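Side-chain contacts in titin (PDB 5JDD), which forms the giant elastic filament of striated muscle, its I-band part built largely from tandem immunoglobulin domains of which three are present here: residues A[11-14]-A[20-23]; A[32-37]-A[51-56]; A[46-51]-A[64-69]; A[58-63]-A[71-76]; A[119-124]-A[138-143]. One frame throughout, in Å; residues are numbered along the deposited sequence. Where two conformers were deposited one is given.

Interactions 1 to 4 all belong to the first of three immunoglobulin I-set domains, whereas interaction 5 sits in the second, its centre about 43 Å from that of interaction 2. Interactions 2 and 5 are equivalent places in the two domains, each with a strand tryptophan facing the edge strand of the opposite sheet. Within the first domain the contacts form one network: the centres of interactions 1 and 4 are about 8 Å apart, and backbone hydrogen bonds tie 20-23 to 58-63. Interactions 2 and 3 share L51, and the S53 OG to H58 ND1 distance of 2.7 Å links interactions 2 and 4. None lies at a ligand or active site; they join the sandwich's sheets or loops.

Interaction 1: A[11-14]-A[20-23]; sequences KDVT and TVAF
V13 turns its isopropyl group toward V21 and F23, joining two strands of the immunoglobulin sandwich that lie close in sequence but in different sheets. Strand 13-16 runs parallel to strand 80-89 at the edge of one sheet, and strand 21-27 belongs to the other. The two methyls of V13 divide the work. CG1, placed opposite the backbone N (chi1 177°), reaches V21 CG1 at 3.8 Å, the two branched side chains meeting at a slant. CG2 turns to F23 and lies 3.9 Å from F23 CE1, approaching the ring obliquely. It also packs at 3.7 Å from A22 O. A compact beta-branched residue suits this place, because it can touch two neighbours at once without a long flexible chain.

F23 leaves its strand obliquely, but its ring swings toward 11-14 and presents an edge to the backbone: K11 O lies near the ring plane, 3.4 Å from F23 CE1 and equally near CD1. A carbonyl oxygen set there faces the slightly positive C-H rim, a weakly polar contact of the kind an aromatic edge can make. K11 and D12 leave the backbone pointing away from 20-23, and both are exposed; D12 OD1 is bonded to K85 N. A bridging water completes the junction, donating to K11 O at 2.9 Å and to A22 O at 2.8 Å.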
# COMPACT_ATOMS: atom_id res chain seq x y z
N LYS A 11 -29.91 22.58 10.92
CA LYS A 11 -29.94 21.31 10.20
C LYS A 11 -28.78 20.43 10.62
O LYS A 11 -27.72 20.92 11.02
CB LYS A 11 -29.85 21.55 8.70
CG LYS A 11 -31.00 22.37 8.11
CD LYS A 11 -30.92 22.34 6.59
CE LYS A 11 -31.94 23.26 5.94
NZ LYS A 11 -31.91 23.14 4.46
N ASP A 12 -28.97 19.12 10.50
CA ASP A 12 -27.91 18.17 10.78
C ASP A 12 -26.72 18.46 9.87
O ASP A 12 -26.87 18.90 8.73
CB ASP A 12 -28.35 16.73 10.47
CG ASP A 12 -29.33 16.17 11.49
OD1 ASP A 12 -29.66 16.83 12.50
OD2 ASP A 12 -29.76 15.01 11.27
N VAL A 13 -25.52 18.19 10.39
CA VAL A 13 -24.28 18.29 9.64
C VAL A 13 -23.56 16.96 9.72
O VAL A 13 -23.45 16.38 10.81
CB VAL A 13 -23.33 19.33 10.26
CG1 VAL A 13 -22.00 19.37 9.50
CG2 VAL A 13 -23.97 20.69 10.28
N THR A 14 -23.05 16.48 8.59
CA THR A 14 -22.14 15.35 8.56
C THR A 14 -20.84 15.88 7.99
O THR A 14 -20.83 16.47 6.91
CB THR A 14 -22.68 14.23 7.67
OG1 THR A 14 -23.88 13.71 8.25
CG2 THR A 14 -21.66 13.10 7.55
N THR A 20 -14.27 22.32 10.02
CA THR A 20 -14.98 23.37 10.73
C THR A 20 -16.40 23.41 10.17
O THR A 20 -16.59 23.48 8.95
CB THR A 20 -14.30 24.72 10.55
OG1 THR A 20 -13.04 24.70 11.23
CG2 THR A 20 -15.16 25.85 11.12
N VAL A 21 -17.38 23.37 11.07
CA VAL A 21 -18.79 23.29 10.68
C VAL A 21 -19.61 24.32 11.44
O VAL A 21 -19.10 24.95 12.38
CB VAL A 21 -19.38 21.89 10.96
CG1 VAL A 21 -18.58 20.83 10.23
CG2 VAL A 21 -19.41 21.61 12.47
N ALA A 22 -20.86 24.50 11.05
CA ALA A 22 -21.72 25.46 11.75
C ALA A 22 -23.16 25.01 11.82
O ALA A 22 -23.64 24.27 10.96
CB ALA A 22 -21.65 26.84 11.08
N PHE A 23 -23.85 25.46 12.87
CA PHE A 23 -25.30 25.35 12.96
C PHE A 23 -25.85 26.76 12.94
O PHE A 23 -25.19 27.69 13.42
CB PHE A 23 -25.70 24.67 14.27
CG PHE A 23 -25.33 23.21 14.35
CD1 PHE A 23 -26.10 22.26 13.69
CD2 PHE A 23 -24.22 22.79 15.08
CE1 PHE A 23 -25.76 20.91 13.76
CE2 PHE A 23 -23.89 21.44 15.15
CZ PHE A 23 -24.66 20.50 14.49
O HOH W 1 -25.97 23.01 10.12

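Interaction 2: A[32-37]-A[51-56]; sequences VPVKWF and LVSERK
W36 and L51 make an apolar contact between the two sheets of the first domain, W36 on the inner strand 35-38 and L51 on the edge strand 49-54. In the conformer described, L51 CD2 comes to 3.6 Å from the pyrrole carbon W36 CD1, oblique to the ring, while the two side chains run past each other in opposite senses. The large indole spans the gap between sheets, and L60, V25 and F23 pack on it from the opposing sheet.

Further along, the contact thins: V34 CG2 lies 4.1 Å from S53 OG, again for one of two conformers of V34. The serine hydroxyl is hydrogen-bonded to H58 ND1, so its polar end is turned to the neighbouring strand. Past the end of strand 49-54 a water accepts from V32 N and donates to R55 O at 2.7 Å. R55 and K56 have the backbone angles of the two central residues of a type II' turn, and R55 grips the E54 carboxylate side-on, NE to OE1 at 2.9 Å and NH2 to OE2. The tryptophan of strand C (35-38 here), buried against the opposite sheet, is a hallmark of the immunoglobulin fold.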
# COMPACT_ATOMS: atom_id res chain seq x y z
N VAL A 32 -32.39 39.44 19.39
CA VAL A 32 -32.93 38.42 20.28
C VAL A 32 -31.76 37.62 20.84
O VAL A 32 -30.92 37.14 20.09
CB VAL A 32 -33.86 37.46 19.52
CG1 VAL A 32 -34.34 36.35 20.43
CG2 VAL A 32 -35.03 38.22 18.93
N PRO A 33 -31.68 37.47 22.18
CA PRO A 33 -30.56 36.69 22.71
C PRO A 33 -30.78 35.19 22.52
O PRO A 33 -31.92 34.73 22.56
CB PRO A 33 -30.54 37.06 24.19
CG PRO A 33 -31.96 37.46 24.50
CD PRO A 33 -32.50 38.08 23.24
N VAL A 34 -29.70 34.46 22.29
CA VAL A 34 -29.78 33.02 22.09
C VAL A 34 -28.79 32.29 22.97
O VAL A 34 -27.81 32.88 23.44
CB VAL A 34 -29.48 32.62 20.63
CG1 VAL A 34 -30.49 33.24 19.69
CG2 VAL A 34 -28.06 33.01 20.24
N LYS A 35 -29.07 31.02 23.24
CA LYS A 35 -28.12 30.14 23.91
C LYS A 35 -28.00 28.85 23.12
O LYS A 35 -28.96 28.42 22.48
CB LYS A 35 -28.59 29.82 25.33
CG LYS A 35 -28.48 30.98 26.30
CD LYS A 35 -28.97 30.58 27.68
CE LYS A 35 -28.77 31.70 28.68
NZ LYS A 35 -29.26 31.36 30.05
N TRP A 36 -26.83 28.23 23.18
CA TRP A 36 -26.64 26.91 22.58
C TRP A 36 -26.22 25.91 23.64
O TRP A 36 -25.48 26.25 24.57
CB TRP A 36 -25.56 26.96 21.50
CG TRP A 36 -25.90 27.78 20.31
CD1 TRP A 36 -25.72 29.13 20.16
CD2 TRP A 36 -26.50 27.32 19.09
NE1 TRP A 36 -26.14 29.52 18.91
CE2 TRP A 36 -26.63 28.43 18.24
CE3 TRP A 36 -26.91 26.06 18.63
CZ2 TRP A 36 -27.16 28.33 16.95
CZ3 TRP A 36 -27.44 25.96 17.35
CH2 TRP A 36 -27.56 27.09 16.53
N PHE A 37 -26.71 24.67 23.50
CA PHE A 37 -26.40 23.59 24.44
C PHE A 37 -25.91 22.32 23.75
O PHE A 37 -26.36 21.98 22.66
CB PHE A 37 -27.64 23.24 25.26
CG PHE A 37 -28.09 24.33 26.20
CD1 PHE A 37 -28.86 25.38 25.74
CD2 PHE A 37 -27.74 24.28 27.54
CE1 PHE A 37 -29.28 26.39 26.61
CE2 PHE A 37 -28.16 25.28 28.42
CZ PHE A 37 -28.92 26.33 27.95
N LEU A 51 -19.56 31.85 18.80
CA LEU A 51 -20.97 32.24 18.76
C LEU A 51 -21.07 33.56 18.03
O LEU A 51 -20.46 34.55 18.43
CB LEU A 51 -21.51 32.41 20.18
CG LEU A 51 -21.46 31.18 21.08
CD1 LEU A 51 -21.95 31.52 22.48
CD2 LEU A 51 -22.30 30.09 20.47
N VAL A 52 -21.81 33.58 16.92
CA VAL A 52 -21.94 34.80 16.13
C VAL A 52 -23.40 35.15 15.93
O VAL A 52 -24.15 34.39 15.33
CB VAL A 52 -21.26 34.66 14.76
CG1 VAL A 52 -21.41 35.95 13.97
CG2 VAL A 52 -19.79 34.33 14.93
N SER A 53 -23.81 36.31 16.44
CA SER A 53 -25.14 36.83 16.18
C SER A 53 -25.04 38.00 15.19
O SER A 53 -24.21 38.89 15.37
CB SER A 53 -25.83 37.27 17.47
OG SER A 53 -26.19 36.16 18.29
N GLU A 54 -25.86 37.97 14.15
CA GLU A 54 -25.89 39.06 13.18
C GLU A 54 -27.35 39.34 12.84
O GLU A 54 -27.96 38.62 12.05
CB GLU A 54 -25.11 38.69 11.92
CG GLU A 54 -24.52 39.88 11.16
CD GLU A 54 -25.57 40.72 10.46
OE1 GLU A 54 -25.84 41.85 10.92
OE2 GLU A 54 -26.12 40.27 9.43
N ARG A 55 -27.89 40.39 13.46
CA ARG A 55 -29.31 40.73 13.31
C ARG A 55 -30.19 39.52 13.63
O ARG A 55 -30.22 39.08 14.77
CB ARG A 55 -29.59 41.35 11.94
CG ARG A 55 -29.15 42.82 11.87
CD ARG A 55 -29.20 43.39 10.46
NE ARG A 55 -28.27 42.69 9.58
CZ ARG A 55 -28.23 42.83 8.26
NH1 ARG A 55 -29.07 43.65 7.64
NH2 ARG A 55 -27.35 42.14 7.55
N LYS A 56 -30.87 38.98 12.62
CA LYS A 56 -31.81 37.88 12.86
C LYS A 56 -31.17 36.49 12.84
O LYS A 56 -31.86 35.50 13.09
CB LYS A 56 -32.95 37.91 11.84
CG LYS A 56 -33.81 39.16 11.95
CD LYS A 56 -34.91 39.17 10.88
CE LYS A 56 -35.70 40.45 10.95
NZ LYS A 56 -36.76 40.46 9.92
O HOH W 2 -32.00 38.27 16.64

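Interaction 3: A[46-51]-A[64-69]; sequences SDKHRL and NISPSD
The chain just ahead of strand 49-54 passes the turn that follows strand 57-62, with the CA atoms of K48 and N64 7.0 Å apart. From there K48 reaches across to D69, the two side chains approaching from opposite directions. Its CG stands opposite the backbone N (chi1 165°), and bends at chi2 and chi3 carry the amine to the carboxylate, where NZ meets D69 OD2 in a 2.7 Å salt bridge on the syn lone pair. A long, hinged lysine is well suited to such a reach; its NZ also makes a weak bond to N64 O.

D69 OD2 has a second donor: S66 N comes to 2.8 Å with a nearly straight N-H (175°), on the anti side and out of the carboxylate plane. The backbone bond D69 N to S66 O closes the 3-10 turn, to which this side-chain bond is added. The other oxygen, D69 OD1, takes a water at 2.8 Å that also meets H49 NE2 in the plane of the imidazole. One face of that ring carries K48 CG, 3.6 Å above its centre, so the lysine stem lies over the imidazole. S46 OG accepts from K48 N (an ST turn) and from H49 N (an ST motif).

Met by the amine and a backbone N-H, the buried D69 carboxylate is probably stabilised as the anion, and these donors with the water on OD1 would limit its rotation.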
# COMPACT_ATOMS: atom_id res chain seq x y z
N SER A 46 -15.00 29.63 22.94
CA SER A 46 -13.76 28.96 23.30
C SER A 46 -12.91 28.89 22.05
O SER A 46 -13.31 29.39 21.00
CB SER A 46 -14.03 27.55 23.81
OG SER A 46 -14.42 26.70 22.73
N ASP A 47 -11.75 28.26 22.15
CA ASP A 47 -10.95 28.07 20.96
C ASP A 47 -11.64 27.14 19.96
O ASP A 47 -11.36 27.18 18.76
CB ASP A 47 -9.54 27.60 21.32
CG ASP A 47 -8.77 28.63 22.14
OD1 ASP A 47 -9.22 29.80 22.21
OD2 ASP A 47 -7.72 28.28 22.71
N LYS A 48 -12.57 26.31 20.45
CA LYS A 48 -13.35 25.40 19.60
C LYS A 48 -14.69 25.98 19.14
O LYS A 48 -15.17 25.68 18.05
CB LYS A 48 -13.57 24.06 20.32
CG LYS A 48 -14.66 23.17 19.70
CD LYS A 48 -14.08 22.00 18.91
CE LYS A 48 -13.42 20.97 19.82
NZ LYS A 48 -12.87 19.82 19.06
N HIS A 49 -15.30 26.82 19.98
CA HIS A 49 -16.66 27.30 19.72
C HIS A 49 -16.70 28.81 19.51
O HIS A 49 -16.19 29.58 20.32
CB HIS A 49 -17.57 26.96 20.90
CG HIS A 49 -17.56 25.52 21.28
ND1 HIS A 49 -16.82 25.02 22.33
CD2 HIS A 49 -18.20 24.45 20.74
CE1 HIS A 49 -17.01 23.72 22.42
NE2 HIS A 49 -17.84 23.35 21.46
N ARG A 50 -17.34 29.22 18.42
CA ARG A 50 -17.58 30.63 18.18
C ARG A 50 -19.08 30.86 18.06
O ARG A 50 -19.78 30.17 17.32
CB ARG A 50 -16.92 31.08 16.88
CG ARG A 50 -17.17 32.54 16.54
CD ARG A 50 -16.26 33.02 15.43
NE ARG A 50 -14.86 32.81 15.79
CZ ARG A 50 -14.13 31.78 15.38
NH1 ARG A 50 -14.66 30.87 14.58
NH2 ARG A 50 -12.86 31.67 15.77
N LEU A 51 -19.56 31.85 18.80
CA LEU A 51 -20.97 32.24 18.76
C LEU A 51 -21.07 33.56 18.03
O LEU A 51 -20.46 34.55 18.43
CB LEU A 51 -21.51 32.41 20.18
CG LEU A 51 -21.46 31.18 21.08
CD1 LEU A 51 -21.95 31.52 22.48
CD2 LEU A 51 -22.30 30.09 20.47
N ASN A 64 -12.29 22.64 13.96
CA ASN A 64 -11.41 21.47 14.11
C ASN A 64 -12.08 20.35 14.89
O ASN A 64 -11.58 19.90 15.92
CB ASN A 64 -10.09 21.88 14.78
CG ASN A 64 -9.01 20.81 14.69
OD1 ASN A 64 -9.14 19.83 13.95
ND2 ASN A 64 -7.93 21.00 15.44
N ILE A 65 -13.23 19.88 14.39
CA ILE A 65 -14.07 18.96 15.17
C ILE A 65 -13.40 17.63 15.46
O ILE A 65 -12.60 17.11 14.68
CB ILE A 65 -15.44 18.70 14.52
CG1 ILE A 65 -15.29 18.07 13.13
CG2 ILE A 65 -16.27 19.99 14.45
CD1 ILE A 65 -16.63 17.86 12.44
N SER A 66 -13.73 17.10 16.64
CA SER A 66 -13.27 15.79 17.04
C SER A 66 -14.47 14.88 17.23
O SER A 66 -15.61 15.35 17.30
CB SER A 66 -12.45 15.87 18.33
OG SER A 66 -13.25 16.34 19.41
N PRO A 67 -14.24 13.56 17.30
CA PRO A 67 -15.38 12.67 17.51
C PRO A 67 -16.18 13.01 18.78
O PRO A 67 -17.39 12.77 18.82
CB PRO A 67 -14.72 11.30 17.63
CG PRO A 67 -13.51 11.41 16.75
CD PRO A 67 -13.01 12.81 16.95
N SER A 68 -15.53 13.59 19.79
CA SER A 68 -16.24 13.96 21.01
C SER A 68 -17.26 15.09 20.80
O SER A 68 -18.14 15.31 21.64
CB SER A 68 -15.26 14.33 22.13
OG SER A 68 -14.50 15.48 21.78
N ASP A 69 -17.15 15.80 19.68
CA ASP A 69 -18.09 16.88 19.37
C ASP A 69 -19.38 16.35 18.74
O ASP A 69 -20.34 17.10 18.56
CB ASP A 69 -17.46 17.89 18.41
CG ASP A 69 -16.30 18.62 19.02
OD1 ASP A 69 -16.44 19.14 20.15
OD2 ASP A 69 -15.24 18.68 18.38
O HOH W 3 -18.64 20.63 20.97

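Interaction 4: A[58-63]-A[71-76]; sequences HKLMLQ and GEYTAV
The ring of Y73 meets strand 57-62 through two leucines that come at it obliquely, and two other rings lie around it: H38 is stacked on it, and F23 meets it with the planes about 30° apart. L60 CD2 lies 3.7 Å from Y73 CD2, the two side chains crossing at about a right angle. L62 reaches the phenol end from the opposite direction, its CD1 3.7 Å from Y73 CZ and equally close to OH. The two methyls follow one side of the ring from CD2 to the hydroxyl.

Both leucines are buried, and their branched ends point into the core between the sheets. They reach it by different routes: L60 sets its CG opposite the backbone N (chi1 167°), while L62 sets its own opposite the carbonyl carbon. A tyrosine suits the place because it combines an apolar ring with a polar end, and its OH is hydrogen-bonded to D69 O.

A tyrosine at the start of a strand bonded to the backbone four residues back is a tyrosine corner, and with the sequence D-x-G-x-Y it is a signature of the immunoglobulin fold.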
# COMPACT_ATOMS: atom_id res chain seq x y z
N HIS A 58 -28.30 33.60 13.92
CA HIS A 58 -27.44 33.18 15.01
C HIS A 58 -26.73 31.89 14.63
O HIS A 58 -27.37 30.89 14.29
CB HIS A 58 -28.26 33.00 16.28
CG HIS A 58 -29.05 34.21 16.63
ND1 HIS A 58 -28.51 35.27 17.32
CD2 HIS A 58 -30.32 34.57 16.32
CE1 HIS A 58 -29.42 36.22 17.46
NE2 HIS A 58 -30.53 35.82 16.86
N LYS A 59 -25.41 31.93 14.67
CA LYS A 59 -24.59 30.78 14.31
C LYS A 59 -23.73 30.29 15.46
O LYS A 59 -23.23 31.07 16.26
CB LYS A 59 -23.70 31.13 13.11
CG LYS A 59 -24.47 31.68 11.93
CD LYS A 59 -23.56 32.35 10.92
CE LYS A 59 -22.57 31.36 10.34
NZ LYS A 59 -21.87 31.92 9.15
N LEU A 60 -23.59 28.96 15.53
CA LEU A 60 -22.60 28.30 16.36
C LEU A 60 -21.61 27.63 15.42
O LEU A 60 -21.99 26.76 14.63
CB LEU A 60 -23.26 27.24 17.24
CG LEU A 60 -22.31 26.26 17.94
CD1 LEU A 60 -21.39 26.99 18.89
CD2 LEU A 60 -23.12 25.20 18.68
N MET A 61 -20.36 28.05 15.49
CA MET A 61 -19.32 27.48 14.66
C MET A 61 -18.43 26.59 15.51
O MET A 61 -18.00 26.97 16.60
CB MET A 61 -18.51 28.59 13.99
CG MET A 61 -19.36 29.59 13.20
SD MET A 61 -18.36 30.96 12.58
CE MET A 61 -19.64 32.13 12.15
N LEU A 62 -18.16 25.39 15.00
CA LEU A 62 -17.30 24.44 15.69
C LEU A 62 -16.06 24.22 14.85
O LEU A 62 -16.14 23.76 13.70
CB LEU A 62 -18.03 23.11 15.91
CG LEU A 62 -19.46 23.18 16.45
CD1 LEU A 62 -20.09 21.79 16.48
CD2 LEU A 62 -19.48 23.78 17.82
N GLN A 63 -14.91 24.54 15.42
CA GLN A 63 -13.67 24.49 14.67
C GLN A 63 -12.89 23.23 14.99
O GLN A 63 -12.88 22.78 16.14
CB GLN A 63 -12.85 25.75 14.96
CG GLN A 63 -13.61 27.03 14.61
CD GLN A 63 -12.97 28.28 15.17
OE1 GLN A 63 -12.81 29.27 14.45
NE2 GLN A 63 -12.63 28.26 16.45
N GLY A 71 -22.95 14.64 18.21
CA GLY A 71 -24.15 14.58 19.03
C GLY A 71 -25.11 15.72 18.76
O GLY A 71 -25.01 16.41 17.75
N GLU A 72 -26.05 15.91 19.68
CA GLU A 72 -27.14 16.84 19.46
C GLU A 72 -26.87 18.21 20.06
O GLU A 72 -26.43 18.33 21.21
CB GLU A 72 -28.43 16.26 20.05
CG GLU A 72 -29.71 16.99 19.66
CD GLU A 72 -30.94 16.15 19.96
OE1 GLU A 72 -31.18 15.85 21.15
OE2 GLU A 72 -31.65 15.77 19.00
N TYR A 73 -27.10 19.24 19.26
CA TYR A 73 -26.95 20.62 19.68
C TYR A 73 -28.32 21.27 19.71
O TYR A 73 -29.14 21.02 18.83
CB TYR A 73 -26.01 21.35 18.71
CG TYR A 73 -24.58 20.89 18.87
CD1 TYR A 73 -24.14 19.69 18.30
CD2 TYR A 73 -23.67 21.64 19.60
CE1 TYR A 73 -22.84 19.26 18.47
CE2 TYR A 73 -22.37 21.22 19.77
CZ TYR A 73 -21.95 20.03 19.20
OH TYR A 73 -20.65 19.60 19.37
N THR A 74 -28.57 22.09 20.73
CA THR A 74 -29.85 22.76 20.89
C THR A 74 -29.66 24.28 20.90
O THR A 74 -28.79 24.80 21.62
CB THR A 74 -30.52 22.35 22.21
OG1 THR A 74 -30.63 20.92 22.25
CG2 THR A 74 -31.91 22.98 22.35
N ALA A 75 -30.45 24.97 20.09
CA ALA A 75 -30.55 26.43 20.18
C ALA A 75 -31.79 26.78 20.98
O ALA A 75 -32.87 26.25 20.73
CB ALA A 75 -30.63 27.04 18.80
N VAL A 76 -31.63 27.67 21.95
CA VAL A 76 -32.73 28.14 22.77
C VAL A 76 -32.98 29.62 22.53
O VAL A 76 -32.06 30.43 22.67
CB VAL A 76 -32.47 27.91 24.27
CG1 VAL A 76 -33.66 28.39 25.09
CG2 VAL A 76 -32.20 26.45 24.55

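Interaction 5: A[119-124]-A[138-143]; sequences VPSMWL and IVVQGK
A single water joins S121, W123 and V139: it lies 2.7 Å from S121 OG, accepts from W123 NE1 at 3.1 Å and donates to V139 O at 2.9 Å. It sits in the plane of the indole at its edge. In this way the loop residue S121 and W123 of strand 123-125 are linked through solvent to V139 of the edge strand 136-141 in the other sheet of the second immunoglobulin I-set domain, where the backbones are too far apart to bond directly.

Beside the water the contact is apolar. I138 CG2, set opposite the backbone N because CG1 takes the place opposite the carbonyl carbon (chi1 -68°), comes to 3.8 Å from W123 CD1, approaching the ring obliquely. The two side chains slide past one another in opposite senses, and I138 CG1 is also near the indole. The same CG2 methyl lies 3.5 Å from S121 OG. V140 CG2 comes still nearer to that hydroxyl, at 3.2 Å, so the hydroxyl lies against the methyls of two residues of the same strand, close quarters that suit a small serine. The indole also packs against F162 edge-to-face and against L147, as expected of the tryptophan that anchors the core of this fold, with its N-H served by the water.

G142 and K143 form the middle of a type II' turn, and the positive phi of the first favours glycine. Next to the turn a second water donates to G142 O at 2.9 Å and accepts from V119 N at 3.2 Å.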
# COMPACT_ATOMS: atom_id res chain seq x y z
N VAL A 119 -7.22 10.28 1.02
CA VAL A 119 -6.42 9.90 2.18
C VAL A 119 -4.98 9.77 1.69
O VAL A 119 -4.73 9.08 0.71
CB VAL A 119 -6.88 8.55 2.78
CG1 VAL A 119 -5.90 8.08 3.85
CG2 VAL A 119 -8.28 8.69 3.36
N PRO A 120 -4.04 10.46 2.35
CA PRO A 120 -2.65 10.35 1.87
C PRO A 120 -2.07 8.96 2.09
O PRO A 120 -2.42 8.25 3.03
CB PRO A 120 -1.89 11.37 2.73
CG PRO A 120 -2.74 11.57 3.94
CD PRO A 120 -4.16 11.33 3.53
N SER A 121 -1.19 8.55 1.18
CA SER A 121 -0.47 7.30 1.34
C SER A 121 0.43 7.33 2.56
O SER A 121 1.23 8.25 2.73
CB SER A 121 0.42 7.05 0.13
OG SER A 121 -0.35 6.92 -1.04
N MET A 122 0.33 6.31 3.41
CA MET A 122 1.27 6.17 4.52
C MET A 122 1.53 4.70 4.79
O MET A 122 0.71 4.02 5.39
CB MET A 122 0.74 6.84 5.78
CG MET A 122 1.73 6.78 6.96
SD MET A 122 3.35 7.52 6.61
CE MET A 122 2.91 9.23 6.35
N TRP A 123 2.69 4.24 4.34
CA TRP A 123 3.08 2.84 4.46
C TRP A 123 4.30 2.69 5.34
O TRP A 123 5.28 3.42 5.20
CB TRP A 123 3.42 2.29 3.07
CG TRP A 123 2.23 2.15 2.16
CD1 TRP A 123 1.78 3.07 1.25
CD2 TRP A 123 1.35 1.03 2.08
NE1 TRP A 123 0.66 2.58 0.61
CE2 TRP A 123 0.38 1.33 1.09
CE3 TRP A 123 1.29 -0.20 2.73
CZ2 TRP A 123 -0.64 0.43 0.74
CZ3 TRP A 123 0.28 -1.09 2.39
CH2 TRP A 123 -0.67 -0.77 1.41
N LEU A 124 4.26 1.71 6.25
CA LEU A 124 5.39 1.43 7.12
C LEU A 124 5.89 0.01 6.89
O LEU A 124 5.11 -0.88 6.54
CB LEU A 124 4.99 1.55 8.60
CG LEU A 124 4.05 2.67 9.03
CD1 LEU A 124 3.77 2.56 10.53
CD2 LEU A 124 4.64 4.02 8.69
N ILE A 138 4.16 2.98 -4.75
CA ILE A 138 3.04 3.35 -3.90
C ILE A 138 1.95 3.95 -4.77
O ILE A 138 2.17 4.91 -5.50
CB ILE A 138 3.52 4.32 -2.80
CG1 ILE A 138 4.44 3.58 -1.83
CG2 ILE A 138 2.33 4.90 -2.02
CD1 ILE A 138 5.14 4.46 -0.81
N VAL A 139 0.76 3.36 -4.70
CA VAL A 139 -0.32 3.70 -5.62
C VAL A 139 -1.58 4.08 -4.85
O VAL A 139 -1.90 3.47 -3.83
CB VAL A 139 -0.65 2.52 -6.56
CG1 VAL A 139 -1.71 2.91 -7.58
CG2 VAL A 139 0.62 2.05 -7.30
N VAL A 140 -2.29 5.10 -5.33
CA VAL A 140 -3.64 5.39 -4.85
C VAL A 140 -4.59 5.32 -6.03
O VAL A 140 -4.34 5.92 -7.08
CB VAL A 140 -3.72 6.79 -4.25
CG1 VAL A 140 -5.13 7.05 -3.71
CG2 VAL A 140 -2.68 6.96 -3.16
N GLN A 141 -5.68 4.57 -5.87
CA GLN A 141 -6.72 4.53 -6.88
C GLN A 141 -8.05 4.79 -6.20
O GLN A 141 -8.78 3.86 -5.83
CB GLN A 141 -6.71 3.19 -7.63
CG GLN A 141 -5.42 2.99 -8.43
CD GLN A 141 -5.41 1.72 -9.26
OE1 GLN A 141 -6.45 1.12 -9.53
NE2 GLN A 141 -4.22 1.30 -9.69
N GLY A 142 -8.37 6.07 -6.02
CA GLY A 142 -9.58 6.44 -5.30
C GLY A 142 -9.50 6.11 -3.82
O GLY A 142 -8.75 6.74 -3.08
N LYS A 143 -10.28 5.12 -3.38
CA LYS A 143 -10.24 4.66 -2.00
C LYS A 143 -9.34 3.43 -1.84
O LYS A 143 -9.21 2.92 -0.73
CB LYS A 143 -11.65 4.34 -1.50
CG LYS A 143 -12.57 5.54 -1.46
CD LYS A 143 -13.98 5.05 -1.79
CE LYS A 143 -14.97 5.39 -0.72
NZ LYS A 143 -16.31 4.82 -1.08
O HOH W 4 -8.13 7.59 -0.35
O HOH W 5 -1.20 4.31 -1.14